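Local coordinates for extracellular PQQ-dependent sugar dehydrogenase (Coprinopsis cinerea, PDB 6JT6), which probably oxidises pyranose sugars with a pyrroloquinoline quinone cofactor and carries a cytochrome b domain that probably passes the electrons on through its heme, at residues 64-69 / 88-93; 141-146 / 168-173; 54-59 / 70-75. All blocks are in the same frame, centred on the assembly; numbering follows the deposited sequence.

Interaction 1 (64-69 / 88-93); sequences SMRNNP and TDYAPP. With HEM (protoporphyrin IX containing Fe), chain C.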
loop_
_atom_site.group_PDB
_atom_site.type_symbol
_atom_site.label_atom_id
_atom_site.label_comp_id
_atom_site.label_asym_id
_atom_site.label_seq_id
_atom_site.Cartn_x
_atom_site.Cartn_y
_atom_site.Cartn_z
ATOM N N SER A 64 12.485 4.938 4.953
ATOM C CA SER A 64 13.279 4.002 5.717
ATOM C C SER A 64 12.380 2.915 6.309
ATOM O O SER A 64 11.228 3.187 6.753
ATOM C CB SER A 64 14.028 4.766 6.839
ATOM O OG SER A 64 14.536 3.834 7.765
ATOM N N MET A 65 12.889 1.681 6.319
ATOM C CA MET A 65 12.242 0.588 7.027
ATOM C C MET A 65 12.122 0.882 8.529
ATOM O O MET A 65 11.203 0.377 9.211
ATOM C CB MET A 65 13.044 -0.707 6.856
ATOM C CG MET A 65 12.353 -1.922 7.479
ATOM S SD MET A 65 13.341 -3.410 7.483
ATOM C CE MET A 65 12.376 -4.261 8.745
ATOM N N ARG A 66 13.040 1.714 9.030
ATOM C CA ARG A 66 13.087 1.990 10.460
ATOM C C ARG A 66 12.207 3.155 10.898
ATOM O O ARG A 66 12.351 4.294 10.403
ATOM C CB ARG A 66 14.522 2.200 10.942
ATOM C CG ARG A 66 15.416 0.967 10.802
ATOM C CD ARG A 66 16.896 1.375 10.863
ATOM N NE ARG A 66 17.155 2.468 9.911
ATOM C CZ ARG A 66 17.354 3.754 10.227
ATOM N NH1 ARG A 66 17.378 4.152 11.507
ATOM N NH2 ARG A 66 17.531 4.652 9.256
ATOM N N ASN A 67 11.310 2.857 11.843
ATOM C CA ASN A 67 10.523 3.874 12.546
ATOM C C ASN A 67 9.505 4.632 11.672
ATOM O O ASN A 67 9.298 5.845 11.799
ATOM C CB ASN A 67 11.466 4.815 13.341
ATOM C CG ASN A 67 12.449 4.027 14.194
ATOM O OD1 ASN A 67 12.035 3.251 15.067
ATOM N ND2 ASN A 67 13.736 4.195 13.933
ATOM N N ASN A 68 8.848 3.890 10.809
ATOM C CA ASN A 68 7.751 4.442 9.988
ATOM C C ASN A 68 6.736 3.312 9.837
ATOM O O ASN A 68 7.130 2.151 9.825
ATOM C CB ASN A 68 8.261 4.895 8.588
ATOM C CG ASN A 68 9.266 6.039 8.647
ATOM O OD1 ASN A 68 8.934 7.167 9.001
ATOM N ND2 ASN A 68 10.483 5.767 8.254
ATOM N N PRO A 69 5.429 3.629 9.708
ATOM C CA PRO A 69 4.459 2.579 9.413
ATOM C C PRO A 69 4.870 1.765 8.202
ATOM O O PRO A 69 5.230 2.331 7.151
ATOM C CB PRO A 69 3.165 3.367 9.094
ATOM C CG PRO A 69 3.327 4.615 9.913
ATOM C CD PRO A 69 4.782 4.954 9.669
ATOM N N THR A 88 12.090 -1.082 14.710
ATOM C CA THR A 88 13.047 -0.053 15.177
ATOM C C THR A 88 14.463 -0.248 14.603
ATOM O O THR A 88 15.340 0.597 14.814
ATOM C CB THR A 88 13.106 0.008 16.709
ATOM O OG1 THR A 88 13.434 -1.292 17.200
ATOM C CG2 THR A 88 11.745 0.431 17.294
ATOM N N ASP A 89 14.685 -1.365 13.903
ATOM C CA ASP A 89 15.929 -1.646 13.184
ATOM C C ASP A 89 15.635 -2.579 12.008
ATOM O O ASP A 89 14.457 -2.808 11.682
ATOM C CB ASP A 89 17.011 -2.228 14.105
ATOM C CG ASP A 89 18.425 -2.166 13.472
ATOM O OD1 ASP A 89 18.775 -1.158 12.835
ATOM O OD2 ASP A 89 19.178 -3.145 13.571
ATOM N N TYR A 90 16.690 -3.107 11.380
ATOM C CA TYR A 90 16.599 -4.087 10.294
ATOM C C TYR A 90 16.312 -5.471 10.829
ATOM O O TYR A 90 17.141 -6.376 10.716
ATOM C CB TYR A 90 17.876 -4.080 9.444
ATOM C CG TYR A 90 18.041 -2.814 8.613
ATOM C CD1 TYR A 90 16.948 -2.258 7.941
ATOM C CD2 TYR A 90 19.290 -2.175 8.489
ATOM C CE1 TYR A 90 17.065 -1.117 7.182
ATOM C CE2 TYR A 90 19.427 -1.014 7.712
ATOM C CZ TYR A 90 18.298 -0.486 7.067
ATOM O OH TYR A 90 18.372 0.669 6.292
ATOM N N ALA A 91 15.113 -5.633 11.389
ATOM C CA ALA A 91 14.711 -6.859 12.089
ATOM C C ALA A 91 13.230 -7.142 11.796
ATOM O O ALA A 91 12.540 -6.226 11.358
ATOM C CB ALA A 91 14.925 -6.664 13.582
ATOM N N PRO A 92 12.732 -8.394 12.035
ATOM C CA PRO A 92 11.292 -8.637 11.826
ATOM C C PRO A 92 10.400 -7.556 12.494
ATOM O O PRO A 92 10.524 -7.318 13.699
ATOM C CB PRO A 92 11.069 -10.034 12.461
ATOM C CG PRO A 92 12.400 -10.718 12.339
ATOM C CD PRO A 92 13.458 -9.647 12.365
ATOM N N PRO A 93 9.558 -6.851 11.705
ATOM C CA PRO A 93 8.666 -5.831 12.292
ATOM C C PRO A 93 7.627 -6.421 13.252
ATOM O O PRO A 93 7.216 -7.585 13.099
ATOM C CB PRO A 93 7.961 -5.236 11.058
ATOM C CG PRO A 93 8.949 -5.447 9.952
ATOM C CD PRO A 93 9.520 -6.807 10.232
HETATM C CHA HEM C . 15.435 -2.550 3.947
HETATM C CHB HEM C . 15.621 -6.345 6.990
HETATM C CHC HEM C . 10.818 -6.872 6.680
HETATM C CHD HEM C . 10.592 -2.553 4.352
HETATM C C1A HEM C . 15.904 -3.568 4.759
HETATM C C2A HEM C . 17.275 -3.867 4.961
HETATM C C3A HEM C . 17.314 -4.948 5.811
HETATM C C4A HEM C . 15.979 -5.313 6.139
HETATM C CMA HEM C . 18.560 -5.648 6.330
HETATM C CAA HEM C . 18.468 -3.138 4.361
HETATM C CBA HEM C . 18.570 -3.272 2.831
HETATM C CGA HEM C . 18.527 -4.685 2.312
HETATM O O1A HEM C . 17.557 -5.113 1.632
HETATM O O2A HEM C . 19.483 -5.452 2.556
HETATM C C1B HEM C . 14.330 -6.837 7.157
HETATM C C2B HEM C . 14.035 -8.031 7.898
HETATM C C3B HEM C . 12.672 -8.213 7.777
HETATM C C4B HEM C . 12.166 -7.085 6.960
HETATM C CMB HEM C . 15.061 -8.922 8.628
HETATM C CAB HEM C . 11.774 -9.264 8.334
HETATM C CBB HEM C . 12.123 -10.538 8.468
HETATM C C1C HEM C . 10.311 -5.684 6.086
HETATM C C2C HEM C . 8.941 -5.399 5.884
HETATM C C3C HEM C . 8.858 -4.165 5.225
HETATM C C4C HEM C . 10.209 -3.708 4.995
HETATM C CMC HEM C . 7.815 -6.293 6.372
HETATM C CAC HEM C . 7.606 -3.448 4.852
HETATM C CBC HEM C . 6.502 -4.112 4.447
HETATM C C1D HEM C . 11.923 -2.280 4.002
HETATM C C2D HEM C . 12.292 -1.099 3.192
HETATM C C3D HEM C . 13.627 -1.079 3.095
HETATM C C4D HEM C . 14.075 -2.260 3.863
HETATM C CMD HEM C . 11.378 -0.080 2.565
HETATM C CAD HEM C . 14.477 -0.086 2.305
HETATM C CBD HEM C . 14.761 1.226 3.014
HETATM C CGD HEM C . 15.768 0.977 4.104
HETATM O O1D HEM C . 15.510 1.177 5.322
HETATM O O2D HEM C . 16.874 0.525 3.778
HETATM N NA HEM C . 15.121 -4.485 5.466
HETATM N NB HEM C . 13.213 -6.321 6.628
HETATM N NC HEM C . 11.051 -4.678 5.506
HETATM N ND HEM C . 13.038 -2.939 4.418
HETATM FE FE HEM C . 13.130 -4.553 5.489
HETATM O O HOH W 1 16.727 2.498 7.162
HETATM O O HOH W 2 16.851 2.750 14.052
#
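Met65 reaches between the heme and the 88-93 loop, and its thioether end touches both. Metal coordination comes first. Met65 SD binds the heme iron at 2.3 Å, and His164 is the other protein ligand. CG stands anti to the backbone N (chi1 -175°) and the chain stays extended beyond it, which carries the sulfur to the iron.

Van der Waals and sulfur contacts follow. Met65 CE lies 3.3 Å from Ala91 O and also rests against CG of Pro93. Met65 SD meets the edge of the Tyr90 ring, 5.2 Å from its centroid, a Met-aromatic contact. One face of that ring lies over the edge of one pyrrole, with HEM C2A 3.4 Å from the Tyr90 ring plane and offset toward the rim. Arg66 CD lies over the opposite face. Arg66 runs beside Asp89, with CG against Asp89 CA.

This Met/His-ligated heme belongs to the cytochrome domain of the cellobiose dehydrogenase family. Two inter-strand loops hold the methionine side of the pocket.

Polar contacts come last, and no direct hydrogen bond joins residues 64-69 to 88-93. Water 1 is gripped by four groups: Ser64 OG, Arg66 NE, Tyr90 OH and the propionate atom HEM O1D, to which it donates. Met65 N also donates to HEM O1D, at 2.8 Å and 166°. Water 2 accepts from Arg66 NH1 and donates to Thr88 O at 2.7 Å. Ser64 OG accepts from Arg66 N in an ST turn. The nearby Arg66 charge would probably help stabilise the propionate through water 1.

Interaction 2 (141-146 / 168-173); sequences FGWAFH and AQYGFD. With HEM (protoporphyrin IX containing Fe), chain C.
Phe141 CG stands anti to its carbonyl carbon (chi1 -83°), while Phe172 CG sits between its backbone N and carbonyl carbon (chi1 73°). These turns bring the two rings together as a T-shaped pair. The edge of Phe172 points into the face of Phe141, with CE2 of Phe172 over the ring centre. The centroids are 4.6 Å apart and the planes meet at 68°. Phe141 CB also packs on CZ of Tyr170. An alanine at Phe141 would remove the ring that receives this edge and is likely to open a gap beside Phe172.

The backbones form an antiparallel pair at the edge of a six-stranded sheet. Phe141 with Tyr170 and Trp143 with Ala168 are hydrogen-bonded pairs. Gly142 with Gln169, between them, is a non-hydrogen-bonded pair. Phe141 N bonds to Tyr170 O at 2.9 Å, and Trp143 N to Ala168 O at 3.0 Å.

The Trp143 indole lies against Ala168, whose backbone N is over one ring face. Its CZ2 touches Ala168 CB at 3.6 Å. Trp143 and Tyr170 meet rim to rim, CD1 of Trp143 lying 3.5 Å from CD2 of Tyr170. Phe19 packs on both of these rings. Water 4 accepts from Trp143 NE1 and donates to Gln169 O. Water 3 donates to Gly142 O and also bonds Tyr170 OH.

Opposite the face that carries Phe141, Trp143, Ala168 and Tyr170, the sheet meets the heme. Gly142 CA comes within 3.6 Å of the heme methyl CMD, where a CB would clash. Ala144 CB approaches HEM CHD, and Gln169 CG packs against the propionate carbon CBD.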
loop_
_atom_site.group_PDB
_atom_site.type_symbol
_atom_site.label_atom_id
_atom_site.label_comp_id
_atom_site.label_asym_id
_atom_site.label_seq_id
_atom_site.Cartn_x
_atom_site.Cartn_y
_atom_site.Cartn_z
ATOM N N PHE A 141 8.835 7.292 -0.008
ATOM C CA PHE A 141 8.194 6.032 0.389
ATOM C C PHE A 141 9.158 4.892 0.161
ATOM O O PHE A 141 9.986 4.918 -0.774
ATOM C CB PHE A 141 6.896 5.762 -0.419
ATOM C CG PHE A 141 5.651 6.457 0.118
ATOM C CD1 PHE A 141 5.709 7.379 1.167
ATOM C CD2 PHE A 141 4.406 6.215 -0.479
ATOM C CE1 PHE A 141 4.551 8.029 1.636
ATOM C CE2 PHE A 141 3.245 6.848 -0.022
ATOM C CZ PHE A 141 3.319 7.767 1.049
ATOM N N GLY A 142 9.009 3.866 0.985
ATOM C CA GLY A 142 9.721 2.621 0.775
ATOM C C GLY A 142 8.811 1.627 0.076
ATOM O O GLY A 142 7.556 1.767 0.084
ATOM N N TRP A 143 9.434 0.672 -0.614
ATOM C CA TRP A 143 8.695 -0.466 -1.193
ATOM C C TRP A 143 9.448 -1.732 -0.787
ATOM O O TRP A 143 10.678 -1.700 -0.642
ATOM C CB TRP A 143 8.558 -0.338 -2.741
ATOM C CG TRP A 143 9.828 -0.224 -3.497
ATOM C CD1 TRP A 143 10.506 0.943 -3.852
ATOM C CD2 TRP A 143 10.629 -1.307 -3.981
ATOM N NE1 TRP A 143 11.647 0.630 -4.545
ATOM C CE2 TRP A 143 11.759 -0.734 -4.641
ATOM C CE3 TRP A 143 10.486 -2.713 -3.961
ATOM C CZ2 TRP A 143 12.749 -1.525 -5.275
ATOM C CZ3 TRP A 143 11.486 -3.503 -4.582
ATOM C CH2 TRP A 143 12.617 -2.891 -5.207
ATOM N N ALA A 144 8.728 -2.832 -0.604
ATOM C CA ALA A 144 9.349 -4.099 -0.218
ATOM C C ALA A 144 8.537 -5.245 -0.811
ATOM O O ALA A 144 7.305 -5.130 -0.982
ATOM C CB ALA A 144 9.473 -4.231 1.318
ATOM N N PHE A 145 9.213 -6.354 -1.112
ATOM C CA PHE A 145 8.598 -7.385 -1.912
ATOM C C PHE A 145 9.261 -8.698 -1.610
ATOM O O PHE A 145 10.495 -8.776 -1.599
ATOM C CB PHE A 145 8.793 -6.980 -3.372
ATOM C CG PHE A 145 8.170 -7.897 -4.386
ATOM C CD1 PHE A 145 6.821 -7.794 -4.725
ATOM C CD2 PHE A 145 8.981 -8.809 -5.094
ATOM C CE1 PHE A 145 6.272 -8.623 -5.722
ATOM C CE2 PHE A 145 8.437 -9.618 -6.090
ATOM C CZ PHE A 145 7.078 -9.532 -6.396
ATOM N N HIS A 146 8.453 -9.732 -1.358
ATOM C CA HIS A 146 8.981 -11.098 -1.364
ATOM C C HIS A 146 8.487 -11.797 -2.616
ATOM O O HIS A 146 7.279 -12.008 -2.799
ATOM C CB HIS A 146 8.538 -11.879 -0.153
ATOM C CG HIS A 146 9.468 -12.987 0.181
ATOM N ND1 HIS A 146 9.686 -14.055 -0.661
ATOM C CD2 HIS A 146 10.307 -13.154 1.228
ATOM C CE1 HIS A 146 10.575 -14.865 -0.111
ATOM N NE2 HIS A 146 10.979 -14.331 1.028
ATOM N N ALA A 168 13.592 -1.013 -1.673
ATOM C CA ALA A 168 14.302 0.259 -1.800
ATOM C C ALA A 168 13.333 1.407 -1.507
ATOM O O ALA A 168 12.364 1.209 -0.782
ATOM C CB ALA A 168 15.016 0.371 -3.151
ATOM N N GLN A 169 13.625 2.608 -2.004
ATOM C CA GLN A 169 12.882 3.825 -1.637
ATOM C C GLN A 169 12.802 4.680 -2.859
ATOM O O GLN A 169 13.652 4.575 -3.754
ATOM C CB GLN A 169 13.626 4.684 -0.590
ATOM C CG GLN A 169 14.245 3.951 0.574
ATOM C CD GLN A 169 14.815 4.889 1.624
ATOM O OE1 GLN A 169 14.127 5.794 2.126
ATOM N NE2 GLN A 169 16.069 4.649 2.001
ATOM N N TYR A 170 11.829 5.586 -2.879
ATOM C CA TYR A 170 11.757 6.585 -3.953
ATOM C C TYR A 170 11.080 7.824 -3.406
ATOM O O TYR A 170 10.278 7.725 -2.473
ATOM C CB TYR A 170 10.999 6.031 -5.183
ATOM C CG TYR A 170 9.594 5.553 -4.858
ATOM C CD1 TYR A 170 8.503 6.424 -4.910
ATOM C CD2 TYR A 170 9.363 4.231 -4.472
ATOM C CE1 TYR A 170 7.225 5.989 -4.593
ATOM C CE2 TYR A 170 8.089 3.784 -4.148
ATOM C CZ TYR A 170 7.023 4.663 -4.223
ATOM O OH TYR A 170 5.750 4.193 -3.916
ATOM N N GLY A 171 11.425 8.976 -3.988
ATOM C CA GLY A 171 10.765 10.239 -3.704
ATOM C C GLY A 171 9.555 10.445 -4.608
ATOM O O GLY A 171 9.490 9.932 -5.731
ATOM N N PHE A 172 8.563 11.157 -4.099
ATOM C CA PHE A 172 7.494 11.625 -4.983
ATOM C C PHE A 172 6.795 12.875 -4.470
ATOM O O PHE A 172 6.834 13.189 -3.269
ATOM C CB PHE A 172 6.475 10.520 -5.299
ATOM C CG PHE A 172 5.573 10.184 -4.163
ATOM C CD1 PHE A 172 4.255 10.623 -4.166
ATOM C CD2 PHE A 172 6.039 9.449 -3.082
ATOM C CE1 PHE A 172 3.407 10.327 -3.110
ATOM C CE2 PHE A 172 5.196 9.133 -2.024
ATOM C CZ PHE A 172 3.876 9.570 -2.040
ATOM N N ASP A 173 6.112 13.520 -5.406
ATOM C CA ASP A 173 5.348 14.722 -5.165
ATOM C C ASP A 173 3.984 14.315 -4.619
ATOM O O ASP A 173 3.137 13.786 -5.352
ATOM C CB ASP A 173 5.193 15.458 -6.502
ATOM C CG ASP A 173 4.544 16.798 -6.363
ATOM O OD1 ASP A 173 3.866 17.080 -5.349
ATOM O OD2 ASP A 173 4.713 17.582 -7.302
HETATM C CHA HEM C . 15.435 -2.550 3.947
HETATM C CHB HEM C . 15.621 -6.345 6.990
HETATM C CHC HEM C . 10.818 -6.872 6.680
HETATM C CHD HEM C . 10.592 -2.553 4.352
HETATM C C1A HEM C . 15.904 -3.568 4.759
HETATM C C2A HEM C . 17.275 -3.867 4.961
HETATM C C3A HEM C . 17.314 -4.948 5.811
HETATM C C4A HEM C . 15.979 -5.313 6.139
HETATM C CMA HEM C . 18.560 -5.648 6.330
HETATM C CAA HEM C . 18.468 -3.138 4.361
HETATM C CBA HEM C . 18.570 -3.272 2.831
HETATM C CGA HEM C . 18.527 -4.685 2.312
HETATM O O1A HEM C . 17.557 -5.113 1.632
HETATM O O2A HEM C . 19.483 -5.452 2.556
HETATM C C1B HEM C . 14.330 -6.837 7.157
HETATM C C2B HEM C . 14.035 -8.031 7.898
HETATM C C3B HEM C . 12.672 -8.213 7.777
HETATM C C4B HEM C . 12.166 -7.085 6.960
HETATM C CMB HEM C . 15.061 -8.922 8.628
HETATM C CAB HEM C . 11.774 -9.264 8.334
HETATM C CBB HEM C . 12.123 -10.538 8.468
HETATM C C1C HEM C . 10.311 -5.684 6.086
HETATM C C2C HEM C . 8.941 -5.399 5.884
HETATM C C3C HEM C . 8.858 -4.165 5.225
HETATM C C4C HEM C . 10.209 -3.708 4.995
HETATM C CMC HEM C . 7.815 -6.293 6.372
HETATM C CAC HEM C . 7.606 -3.448 4.852
HETATM C CBC HEM C . 6.502 -4.112 4.447
HETATM C C1D HEM C . 11.923 -2.280 4.002
HETATM C C2D HEM C . 12.292 -1.099 3.192
HETATM C C3D HEM C . 13.627 -1.079 3.095
HETATM C C4D HEM C . 14.075 -2.260 3.863
HETATM C CMD HEM C . 11.378 -0.080 2.565
HETATM C CAD HEM C . 14.477 -0.086 2.305
HETATM C CBD HEM C . 14.761 1.226 3.014
HETATM C CGD HEM C . 15.768 0.977 4.104
HETATM O O1D HEM C . 15.510 1.177 5.322
HETATM O O2D HEM C . 16.874 0.525 3.778
HETATM N NA HEM C . 15.121 -4.485 5.466
HETATM N NB HEM C . 13.213 -6.321 6.628
HETATM N NC HEM C . 11.051 -4.678 5.506
HETATM N ND HEM C . 13.038 -2.939 4.418
HETATM FE FE HEM C . 13.130 -4.553 5.489
HETATM O O HOH W 3 5.603 2.231 -1.803
HETATM O O HOH W 4 13.517 2.530 -5.741
#

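Interaction 3 (54-59 / 70-75); sequences AGWIGN and LLVGWV. With HEM (protoporphyrin IX containing Fe), chain C.
Leu70 begins the strand by packing its CB beside Asn59 O and the heme vinyl carbon CAC. Leu70 CA lies 3.3 Å from Asn59 O, a CA-H...O contact.

Leu71 N donates to the side-chain atom OD1 of Asn59 at 3.1 Å, nearly in line with that C=O. A second, weak bond runs from the same N-H to Asn59 O. The Asn59 side chain lies alongside Leu71, its CG between the backbone N and the carbonyl carbon (chi1 59°), and its ND2 donates to Tyr30 OH. In return Asn59 N bonds to Leu71 O.

Val72 and Gly58 form a non-hydrogen-bonded antiparallel pair. Val72 CG2 touches Trp56 CE3 at 3.5 Å, while CH2 of that indole reaches HEM C2C. Gly58 CA is only 3.0 Å from Leu71 O. A CB on Gly58 would clash with that oxygen and with the heme vinyl carbon CBC.

These strands are the two arms of an antiparallel beta hairpin in the heme-bearing sheet.

Gly73 makes the straightest pair with Ile57. Gly73 N bonds to Ile57 O at 2.8 Å and 172°, and Ile57 N bonds back to Gly73 O.

Trp74 lays its CB against Gly55 O and Trp56 CB, while its NE1 donates to Pro154 O. Gly55 and Trp56 both face His146 in a classic beta bulge. Val75 N donates to a water (water 5) whose oxygen also lies 2.8 Å from Gly55 O.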
loop_
_atom_site.group_PDB
_atom_site.type_symbol
_atom_site.label_atom_id
_atom_site.label_comp_id
_atom_site.label_asym_id
_atom_site.label_seq_id
_atom_site.Cartn_x
_atom_site.Cartn_y
_atom_site.Cartn_z
ATOM N N ALA A 54 3.850 -14.057 -6.224
ATOM C CA ALA A 54 4.636 -13.321 -5.226
ATOM C C ALA A 54 4.201 -13.687 -3.821
ATOM O O ALA A 54 3.041 -14.005 -3.589
ATOM C CB ALA A 54 4.512 -11.801 -5.431
ATOM N N GLY A 55 5.103 -13.564 -2.853
ATOM C CA GLY A 55 4.749 -13.915 -1.468
ATOM C C GLY A 55 4.008 -12.820 -0.718
ATOM O O GLY A 55 2.914 -13.049 -0.176
ATOM N N TRP A 56 4.598 -11.627 -0.701
ATOM C CA TRP A 56 3.929 -10.456 -0.127
ATOM C C TRP A 56 4.495 -9.161 -0.726
ATOM O O TRP A 56 5.554 -9.158 -1.362
ATOM C CB TRP A 56 4.029 -10.453 1.414
ATOM C CG TRP A 56 5.419 -10.473 2.021
ATOM C CD1 TRP A 56 6.072 -11.556 2.547
ATOM C CD2 TRP A 56 6.293 -9.339 2.207
ATOM N NE1 TRP A 56 7.318 -11.163 3.042
ATOM C CE2 TRP A 56 7.464 -9.807 2.852
ATOM C CE3 TRP A 56 6.197 -7.961 1.869
ATOM C CZ2 TRP A 56 8.522 -8.947 3.215
ATOM C CZ3 TRP A 56 7.252 -7.101 2.222
ATOM C CH2 TRP A 56 8.399 -7.603 2.892
ATOM N N ILE A 57 3.751 -8.069 -0.542
ATOM C CA ILE A 57 4.077 -6.772 -1.115
ATOM C C ILE A 57 3.795 -5.747 -0.014
ATOM O O ILE A 57 2.730 -5.780 0.614
ATOM C CB ILE A 57 3.185 -6.457 -2.335
ATOM C CG1 ILE A 57 3.149 -7.638 -3.322
ATOM C CG2 ILE A 57 3.613 -5.109 -3.000
ATOM C CD1 ILE A 57 2.072 -7.515 -4.407
ATOM N N GLY A 58 4.739 -4.839 0.200
ATOM C CA GLY A 58 4.664 -3.886 1.293
ATOM C C GLY A 58 5.322 -2.547 1.042
ATOM O O GLY A 58 5.946 -2.317 -0.000
ATOM N N ASN A 59 5.109 -1.626 1.977
ATOM C CA ASN A 59 5.704 -0.305 1.853
ATOM C C ASN A 59 6.272 0.167 3.180
ATOM O O ASN A 59 6.150 -0.508 4.192
ATOM C CB ASN A 59 4.710 0.730 1.263
ATOM C CG ASN A 59 3.442 0.889 2.091
ATOM O OD1 ASN A 59 3.411 0.580 3.273
ATOM N ND2 ASN A 59 2.382 1.386 1.460
ATOM N N LEU A 70 4.807 0.451 8.383
ATOM C CA LEU A 70 5.052 -0.496 7.312
ATOM C C LEU A 70 3.732 -1.200 7.039
ATOM O O LEU A 70 3.152 -1.801 7.942
ATOM C CB LEU A 70 6.143 -1.501 7.709
ATOM C CG LEU A 70 7.493 -0.988 8.268
ATOM C CD1 LEU A 70 8.388 -2.187 8.556
ATOM C CD2 LEU A 70 8.274 -0.041 7.340
ATOM N N LEU A 71 3.246 -1.119 5.809
ATOM C CA LEU A 71 2.024 -1.868 5.472
ATOM C C LEU A 71 2.393 -3.029 4.609
ATOM O O LEU A 71 3.195 -2.896 3.691
ATOM C CB LEU A 71 0.959 -0.990 4.794
ATOM C CG LEU A 71 0.650 0.378 5.414
ATOM C CD1 LEU A 71 -0.381 1.097 4.558
ATOM C CD2 LEU A 71 0.198 0.309 6.871
ATOM N N VAL A 72 1.813 -4.183 4.906
ATOM C CA VAL A 72 2.140 -5.388 4.191
ATOM C C VAL A 72 0.861 -6.108 3.776
ATOM O O VAL A 72 -0.050 -6.328 4.598
ATOM C CB VAL A 72 3.163 -6.271 4.958
ATOM C CG1 VAL A 72 2.634 -6.697 6.307
ATOM C CG2 VAL A 72 3.562 -7.497 4.149
ATOM N N GLY A 73 0.783 -6.413 2.485
ATOM C CA GLY A 73 -0.353 -7.128 1.934
ATOM C C GLY A 73 0.043 -8.410 1.250
ATOM O O GLY A 73 1.192 -8.576 0.800
ATOM N N TRP A 74 -0.912 -9.340 1.180
ATOM C CA TRP A 74 -0.743 -10.580 0.471
ATOM C C TRP A 74 -2.109 -11.201 0.158
ATOM O O TRP A 74 -3.161 -10.682 0.600
ATOM C CB TRP A 74 0.184 -11.535 1.230
ATOM C CG TRP A 74 -0.388 -12.076 2.516
ATOM C CD1 TRP A 74 -1.063 -13.259 2.692
ATOM C CD2 TRP A 74 -0.286 -11.465 3.807
ATOM N NE1 TRP A 74 -1.391 -13.425 4.033
ATOM C CE2 TRP A 74 -0.915 -12.344 4.740
ATOM C CE3 TRP A 74 0.308 -10.287 4.271
ATOM C CZ2 TRP A 74 -1.001 -12.056 6.115
ATOM C CZ3 TRP A 74 0.228 -9.996 5.651
ATOM C CH2 TRP A 74 -0.437 -10.884 6.555
ATOM N N VAL A 75 -2.095 -12.277 -0.625
ATOM C CA VAL A 75 -3.328 -13.027 -0.897
ATOM C C VAL A 75 -3.144 -14.463 -0.391
ATOM O O VAL A 75 -2.219 -15.158 -0.805
ATOM C CB VAL A 75 -3.760 -12.981 -2.389
ATOM C CG1 VAL A 75 -5.024 -13.791 -2.587
ATOM C CG2 VAL A 75 -4.076 -11.549 -2.804
HETATM C CHA HEM C . 15.435 -2.550 3.947
HETATM C CHB HEM C . 15.621 -6.345 6.990
HETATM C CHC HEM C . 10.818 -6.872 6.680
HETATM C CHD HEM C . 10.592 -2.553 4.352
HETATM C C1A HEM C . 15.904 -3.568 4.759
HETATM C C2A HEM C . 17.275 -3.867 4.961
HETATM C C3A HEM C . 17.314 -4.948 5.811
HETATM C C4A HEM C . 15.979 -5.313 6.139
HETATM C CMA HEM C . 18.560 -5.648 6.330
HETATM C CAA HEM C . 18.468 -3.138 4.361
HETATM C CBA HEM C . 18.570 -3.272 2.831
HETATM C CGA HEM C . 18.527 -4.685 2.312
HETATM O O1A HEM C . 17.557 -5.113 1.632
HETATM O O2A HEM C . 19.483 -5.452 2.556
HETATM C C1B HEM C . 14.330 -6.837 7.157
HETATM C C2B HEM C . 14.035 -8.031 7.898
HETATM C C3B HEM C . 12.672 -8.213 7.777
HETATM C C4B HEM C . 12.166 -7.085 6.960
HETATM C CMB HEM C . 15.061 -8.922 8.628
HETATM C CAB HEM C . 11.774 -9.264 8.334
HETATM C CBB HEM C . 12.123 -10.538 8.468
HETATM C C1C HEM C . 10.311 -5.684 6.086
HETATM C C2C HEM C . 8.941 -5.399 5.884
HETATM C C3C HEM C . 8.858 -4.165 5.225
HETATM C C4C HEM C . 10.209 -3.708 4.995
HETATM C CMC HEM C . 7.815 -6.293 6.372
HETATM C CAC HEM C . 7.606 -3.448 4.852
HETATM C CBC HEM C . 6.502 -4.112 4.447
HETATM C C1D HEM C . 11.923 -2.280 4.002
HETATM C C2D HEM C . 12.292 -1.099 3.192
HETATM C C3D HEM C . 13.627 -1.079 3.095
HETATM C C4D HEM C . 14.075 -2.260 3.863
HETATM C CMD HEM C . 11.378 -0.080 2.565
HETATM C CAD HEM C . 14.477 -0.086 2.305
HETATM C CBD HEM C . 14.761 1.226 3.014
HETATM C CGD HEM C . 15.768 0.977 4.104
HETATM O O1D HEM C . 15.510 1.177 5.322
HETATM O O2D HEM C . 16.874 0.525 3.778
HETATM N NA HEM C . 15.121 -4.485 5.466
HETATM N NB HEM C . 13.213 -6.321 6.628
HETATM N NC HEM C . 11.051 -4.678 5.506
HETATM N ND HEM C . 13.038 -2.939 4.418
HETATM FE FE HEM C . 13.130 -4.553 5.489
HETATM O O HOH W 5 0.652 -13.238 -1.749
#

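Interactions 1, 2 and 3 all touch one heme, their centres 13 to 15 Å apart. Interactions 2 and 3 share the six-stranded antiparallel sheet, where strands 56-60 and 138-146 are neighbours. Backbone contacts such as Ala144 O to Gly58 N, a probable hydrogen bond, join them. Interaction 1 lies in the loops that follow strands 56-60 and 79-86, nearer the surface. It touches interaction 3 where Leu70 meets Met65 and Pro93. Along the chain, the segments of interactions 1 and 3 alternate, and interaction 2 follows both. The sheet thus lines one part of the heme pocket, while the loops supply the methionine ligand and hold a propionate.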